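Local structure of endoglucanase (Mytilus edulis, 1WC2) at residues C103-Q115 with H122-E134. The protein cleaves internal beta-1,4-glucosidic linkages of cellulose and related beta-glucans as a family 45 glycoside hydrolase, and also has expansin activity. Numbering follows the deposited sequence.
Sequences CPNIYPNQDWCNQ and HNKYGYELHLDLE
Trp112 lies between two aromatic residues of 122-134, Tyr125 and His130. The phenol ring slides over one face of the indole as an offset stack, CD1 and CE1 against the six-membered ring, with centroids 4.6 Å apart and planes at 30°. Toward the strand, Trp112 CB sits squarely over the imidazole face of His130, 3.7 Å from the centroid, a CH-pi contact. His130 CG stands anti to its backbone N (chi1 -177°), which brings the ring up to Trp112 CB on one face and CD2 close to the Cys103-Cys113 disulfide, with Cys113 SG 3.6 Å from His130 CD2.

Polar bonds lock the same loop to the turn. Asn123 ND2 donates to Trp112 O at 2.9 Å, in its own amide plane, while Lys124 N binds Asp111 O. The Asn123 OD1 oxygen accepts Tyr125 N and Tyr127 N from opposite faces of its carbonyl plane, the first closing an Asx turn within the type I turn 123-126. With an alanine here, Tyr125 N, Tyr127 N and Trp112 O would lose this partner, and the turn is likely to shift and disturb the placing of Tyr125 on the indole. Gln115 bends at chi2 (82°) to bring NE2 to Tyr127 O, 3.0 Å away, which Asn123 N reaches from the opposite face.

His130 NE2 in turn donates in its ring plane to Asp132 OD1 at 3.0 Å; Asp132 is the probable proton donor, by similarity, about 8 Å between side chains from Asp24, the likely nucleophile. Ser18 OG, hydrogen-bonded to both His130 ND1 and Asn123 ND2, ties this second shell to strand 14-22. Strand 129-134 runs parallel to 14-22 and antiparallel to 49-53 in the double-psi barrel, and the loop 103-115, pinched by the Cys103-Cys113 disulfide, packs against the side of this strand that bears His130 and Asp132.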
loop_
_atom_site.group_PDB
_atom_site.type_symbol
_atom_site.label_atom_id
_atom_site.label_comp_id
_atom_site.label_asym_id
_atom_site.label_seq_id
_atom_site.Cartn_x
_atom_site.Cartn_y
_atom_site.Cartn_z
ATOM N N CYS A 103 4.701 6.902 0.610
ATOM C CA CYS A 103 3.947 7.720 1.569
ATOM C C CYS A 103 4.960 8.322 2.542
ATOM O O CYS A 103 5.436 7.627 3.458
ATOM C CB CYS A 103 2.910 6.885 2.339
ATOM S SG CYS A 103 1.999 7.766 3.647
ATOM N N PRO A 104 5.349 9.590 2.335
ATOM C CA PRO A 104 6.460 10.153 3.115
ATOM C C PRO A 104 6.084 10.470 4.550
ATOM O O PRO A 104 4.939 10.790 4.814
ATOM C CB PRO A 104 6.856 11.421 2.328
ATOM C CG PRO A 104 5.649 11.806 1.558
ATOM C CD PRO A 104 4.844 10.547 1.332
ATOM N N ASN A 105 7.061 10.360 5.441
ATOM C CA ASN A 105 6.898 10.704 6.849
ATOM C C ASN A 105 7.021 12.233 7.059
ATOM O O ASN A 105 8.014 12.762 7.587
ATOM C CB ASN A 105 7.921 9.948 7.696
ATOM C CG ASN A 105 7.750 10.232 9.161
ATOM O OD1 ASN A 105 6.722 10.768 9.563
ATOM N ND2 ASN A 105 8.736 9.872 9.969
ATOM N N ILE A 106 5.989 12.917 6.611
ATOM C CA ILE A 106 5.866 14.376 6.660
ATOM C C ILE A 106 4.371 14.681 6.652
ATOM O O ILE A 106 3.577 13.824 6.242
ATOM C CB ILE A 106 6.530 15.081 5.416
ATOM C CG1 ILE A 106 5.890 14.624 4.098
ATOM C CG2 ILE A 106 8.059 14.945 5.409
ATOM C CD1 ILE A 106 6.423 15.343 2.848
ATOM N N TYR A 107 3.991 15.903 7.042
ATOM C CA TYR A 107 2.606 16.348 6.901
ATOM C C TYR A 107 2.200 16.162 5.423
ATOM O O TYR A 107 2.996 16.508 4.538
ATOM C CB TYR A 107 2.485 17.824 7.336
ATOM C CG TYR A 107 1.123 18.410 7.074
ATOM C CD1 TYR A 107 0.088 18.249 7.990
ATOM C CD2 TYR A 107 0.855 19.106 5.896
ATOM C CE1 TYR A 107 -1.175 18.757 7.733
ATOM C CE2 TYR A 107 -0.401 19.615 5.638
ATOM C CZ TYR A 107 -1.408 19.440 6.555
ATOM O OH TYR A 107 -2.656 19.958 6.284
ATOM N N PRO A 108 0.997 15.665 5.106
ATOM C CA PRO A 108 -0.103 15.362 6.027
ATOM C C PRO A 108 -0.191 13.884 6.461
ATOM O O PRO A 108 -1.270 13.459 6.892
ATOM C CB PRO A 108 -1.327 15.706 5.168
ATOM C CG PRO A 108 -0.933 15.258 3.827
ATOM C CD PRO A 108 0.561 15.482 3.708
ATOM N N ASN A 109 0.904 13.122 6.367
ATOM C CA ASN A 109 0.908 11.679 6.656
ATOM C C ASN A 109 1.528 11.341 8.006
ATOM O O ASN A 109 1.843 10.168 8.268
ATOM C CB ASN A 109 1.693 10.942 5.571
ATOM C CG ASN A 109 1.378 11.439 4.201
ATOM O OD1 ASN A 109 0.222 11.497 3.823
ATOM N ND2 ASN A 109 2.403 11.816 3.452
ATOM N N GLN A 110 1.702 12.346 8.858
ATOM C CA GLN A 110 2.444 12.210 10.105
ATOM C C GLN A 110 1.850 11.220 11.115
ATOM O O GLN A 110 2.564 10.758 12.012
ATOM C CB GLN A 110 2.631 13.590 10.753
ATOM C CG GLN A 110 1.391 14.227 11.385
ATOM C CD GLN A 110 0.446 14.899 10.405
ATOM O OE1 GLN A 110 0.683 14.956 9.204
ATOM N NE2 GLN A 110 -0.650 15.430 10.944
ATOM N N ASP A 111 0.560 10.918 11.002
ATOM C CA ASP A 111 -0.071 9.976 11.922
ATOM C C ASP A 111 0.004 8.518 11.431
ATOM O O ASP A 111 -0.206 7.606 12.228
ATOM C CB ASP A 111 -1.543 10.346 12.151
ATOM C CG ASP A 111 -1.753 11.818 12.546
ATOM O OD1 ASP A 111 -0.951 12.374 13.320
ATOM O OD2 ASP A 111 -2.729 12.449 12.106
ATOM N N TRP A 112 0.275 8.327 10.137
ATOM C CA TRP A 112 0.135 7.036 9.462
ATOM C C TRP A 112 1.440 6.421 8.931
ATOM O O TRP A 112 1.568 5.194 8.885
ATOM C CB TRP A 112 -0.838 7.155 8.282
ATOM C CG TRP A 112 -2.229 7.577 8.672
ATOM C CD1 TRP A 112 -2.760 8.825 8.548
ATOM C CD2 TRP A 112 -3.273 6.756 9.231
ATOM N NE1 TRP A 112 -4.060 8.834 8.998
ATOM C CE2 TRP A 112 -4.407 7.575 9.410
ATOM C CE3 TRP A 112 -3.367 5.402 9.585
ATOM C CZ2 TRP A 112 -5.616 7.091 9.947
ATOM C CZ3 TRP A 112 -4.562 4.924 10.104
ATOM C CH2 TRP A 112 -5.673 5.771 10.287
ATOM N N CYS A 113 2.389 7.250 8.490
ATOM C CA CYS A 113 3.579 6.785 7.757
ATOM C C CYS A 113 4.872 7.081 8.506
ATOM O O CYS A 113 5.965 7.084 7.921
ATOM C CB CYS A 113 3.588 7.389 6.351
ATOM S SG CYS A 113 2.187 6.731 5.405
ATOM N N ASN A 114 4.738 7.247 9.818
ATOM C CA ASN A 114 5.811 7.694 10.710
ATOM C C ASN A 114 6.532 6.570 11.475
ATOM O O ASN A 114 7.194 6.838 12.476
ATOM C CB ASN A 114 5.253 8.740 11.702
ATOM C CG ASN A 114 4.217 8.155 12.654
ATOM O OD1 ASN A 114 3.255 7.485 12.223
ATOM N ND2 ASN A 114 4.393 8.410 13.951
ATOM N N GLN A 115 6.445 5.326 11.011
ATOM C CA GLN A 115 7.214 4.239 11.628
ATOM C C GLN A 115 8.699 4.590 11.595
ATOM O O GLN A 115 9.204 5.050 10.588
ATOM C CB GLN A 115 7.007 2.926 10.874
ATOM C CG GLN A 115 5.576 2.370 10.854
ATOM C CD GLN A 115 4.641 2.983 9.801
ATOM O OE1 GLN A 115 5.027 3.895 9.046
ATOM N NE2 GLN A 115 3.407 2.468 9.747
ATOM N N HIS A 122 5.987 1.552 14.622
ATOM C CA HIS A 122 4.546 1.787 14.707
ATOM C C HIS A 122 4.212 3.189 14.221
ATOM O O HIS A 122 4.964 4.141 14.464
ATOM C CB HIS A 122 4.050 1.576 16.164
ATOM C CG HIS A 122 4.754 2.471 17.142
ATOM N ND1 HIS A 122 5.969 2.141 17.706
ATOM C CD2 HIS A 122 4.471 3.726 17.569
ATOM C CE1 HIS A 122 6.391 3.145 18.456
ATOM N NE2 HIS A 122 5.494 4.113 18.402
ATOM N N ASN A 123 3.077 3.316 13.544
ATOM C CA ASN A 123 2.455 4.626 13.371
ATOM C C ASN A 123 1.650 5.001 14.628
ATOM O O ASN A 123 1.707 4.291 15.631
ATOM C CB ASN A 123 1.655 4.721 12.057
ATOM C CG ASN A 123 0.468 3.776 11.979
ATOM O OD1 ASN A 123 -0.051 3.295 12.998
ATOM N ND2 ASN A 123 0.007 3.536 10.746
ATOM N N LYS A 124 0.913 6.111 14.605
ATOM C CA LYS A 124 0.235 6.577 15.824
ATOM C C LYS A 124 -0.926 5.673 16.247
ATOM O O LYS A 124 -1.401 5.782 17.375
ATOM C CB LYS A 124 -0.209 8.034 15.678
ATOM C CG LYS A 124 0.939 9.012 15.540
ATOM C CD LYS A 124 0.503 10.454 15.725
ATOM C CE LYS A 124 1.600 11.429 15.318
ATOM N NZ LYS A 124 1.174 12.852 15.332
ATOM N N TYR A 125 -1.345 4.763 15.374
ATOM C CA TYR A 125 -2.385 3.793 15.671
ATOM C C TYR A 125 -1.830 2.378 15.945
ATOM O O TYR A 125 -2.604 1.443 16.158
ATOM C CB TYR A 125 -3.408 3.790 14.536
ATOM C CG TYR A 125 -4.195 5.088 14.450
ATOM C CD1 TYR A 125 -3.913 6.015 13.476
ATOM C CD2 TYR A 125 -5.217 5.388 15.361
ATOM C CE1 TYR A 125 -4.643 7.204 13.384
ATOM C CE2 TYR A 125 -5.951 6.585 15.274
ATOM C CZ TYR A 125 -5.667 7.461 14.278
ATOM O OH TYR A 125 -6.387 8.643 14.182
ATOM N N GLY A 126 -0.495 2.232 15.936
ATOM C CA GLY A 126 0.182 1.007 16.349
ATOM C C GLY A 126 0.692 0.083 15.250
ATOM O O GLY A 126 1.248 -0.964 15.569
ATOM N N TYR A 127 0.517 0.434 13.980
ATOM C CA TYR A 127 0.805 -0.495 12.879
ATOM C C TYR A 127 2.229 -0.362 12.342
ATOM O O TYR A 127 2.695 0.757 12.093
ATOM C CB TYR A 127 -0.191 -0.288 11.728
ATOM C CG TYR A 127 -1.628 -0.528 12.142
ATOM C CD1 TYR A 127 -2.440 0.520 12.548
ATOM C CD2 TYR A 127 -2.162 -1.809 12.175
ATOM C CE1 TYR A 127 -3.752 0.303 12.977
ATOM C CE2 TYR A 127 -3.471 -2.045 12.595
ATOM C CZ TYR A 127 -4.269 -0.976 12.987
ATOM O OH TYR A 127 -5.565 -1.148 13.428
ATOM N N GLU A 128 2.903 -1.506 12.133
ATOM C CA GLU A 128 4.292 -1.487 11.641
ATOM C C GLU A 128 4.401 -1.184 10.143
ATOM O O GLU A 128 5.509 -0.898 9.695
ATOM C CB GLU A 128 5.114 -2.744 12.040
ATOM C CG GLU A 128 4.739 -4.042 11.362
ATOM C CD GLU A 128 5.656 -5.212 11.759
ATOM O OE1 GLU A 128 6.782 -5.011 12.263
ATOM O OE2 GLU A 128 5.258 -6.378 11.600
ATOM N N LEU A 129 3.288 -1.256 9.395
ATOM C CA LEU A 129 3.239 -0.918 7.966
ATOM C C LEU A 129 1.946 -0.142 7.700
ATOM O O LEU A 129 0.903 -0.451 8.291
ATOM C CB LEU A 129 3.260 -2.199 7.107
ATOM C CG LEU A 129 3.109 -2.019 5.589
ATOM C CD1 LEU A 129 4.259 -1.207 5.000
ATOM C CD2 LEU A 129 3.009 -3.384 4.905
ATOM N N HIS A 130 2.031 0.852 6.810
ATOM C CA HIS A 130 0.859 1.549 6.298
ATOM C C HIS A 130 0.926 1.626 4.776
ATOM O O HIS A 130 1.986 1.924 4.226
ATOM C CB HIS A 130 0.743 2.967 6.877
ATOM C CG HIS A 130 -0.481 3.691 6.447
ATOM N ND1 HIS A 130 -1.687 3.529 7.097
ATOM C CD2 HIS A 130 -0.712 4.517 5.395
ATOM C CE1 HIS A 130 -2.606 4.242 6.467
ATOM N NE2 HIS A 130 -2.041 4.855 5.437
ATOM N N LEU A 131 -0.205 1.369 4.112
ATOM C CA LEU A 131 -0.308 1.545 2.661
ATOM C C LEU A 131 -1.421 2.537 2.328
ATOM O O LEU A 131 -2.558 2.383 2.782
ATOM C CB LEU A 131 -0.599 0.217 1.960
ATOM C CG LEU A 131 0.471 -0.877 2.053
ATOM C CD1 LEU A 131 0.022 -2.069 1.222
ATOM C CD2 LEU A 131 1.855 -0.430 1.587
ATOM N N ASP A 132 -1.090 3.560 1.545
ATOM C CA ASP A 132 -2.100 4.398 0.913
ATOM C C ASP A 132 -2.495 3.670 -0.374
ATOM O O ASP A 132 -1.630 3.299 -1.168
ATOM C CB ASP A 132 -1.599 5.823 0.591
ATOM C CG ASP A 132 -1.537 6.764 1.808
ATOM O OD1 ASP A 132 -2.028 6.440 2.904
ATOM O OD2 ASP A 132 -0.982 7.884 1.710
ATOM N N LEU A 133 -3.788 3.416 -0.549
ATOM C CA LEU A 133 -4.292 2.643 -1.679
ATOM C C LEU A 133 -4.923 3.563 -2.722
ATOM O O LEU A 133 -5.854 4.306 -2.420
ATOM C CB LEU A 133 -5.349 1.629 -1.203
ATOM C CG LEU A 133 -4.971 0.742 0.000
ATOM C CD1 LEU A 133 -6.126 -0.181 0.382
ATOM C CD2 LEU A 133 -3.718 -0.042 -0.291
ATOM N N GLU A 134 -4.428 3.507 -3.952
ATOM C CA GLU A 134 -5.018 4.333 -4.999
ATOM C C GLU A 134 -6.500 4.004 -5.200
ATOM O O GLU A 134 -6.864 2.840 -5.396
ATOM C CB GLU A 134 -4.244 4.173 -6.299
ATOM C CG GLU A 134 -4.817 4.967 -7.474
ATOM C CD GLU A 134 -4.900 6.489 -7.246
ATOM O OE1 GLU A 134 -3.921 7.088 -6.734
ATOM O OE2 GLU A 134 -5.946 7.097 -7.570
HETATM O O HOH W 1 -5.310 10.350 11.915
HETATM O O HOH W 2 3.902 6.723 16.524
HETATM O O HOH W 3 7.034 6.245 15.344
#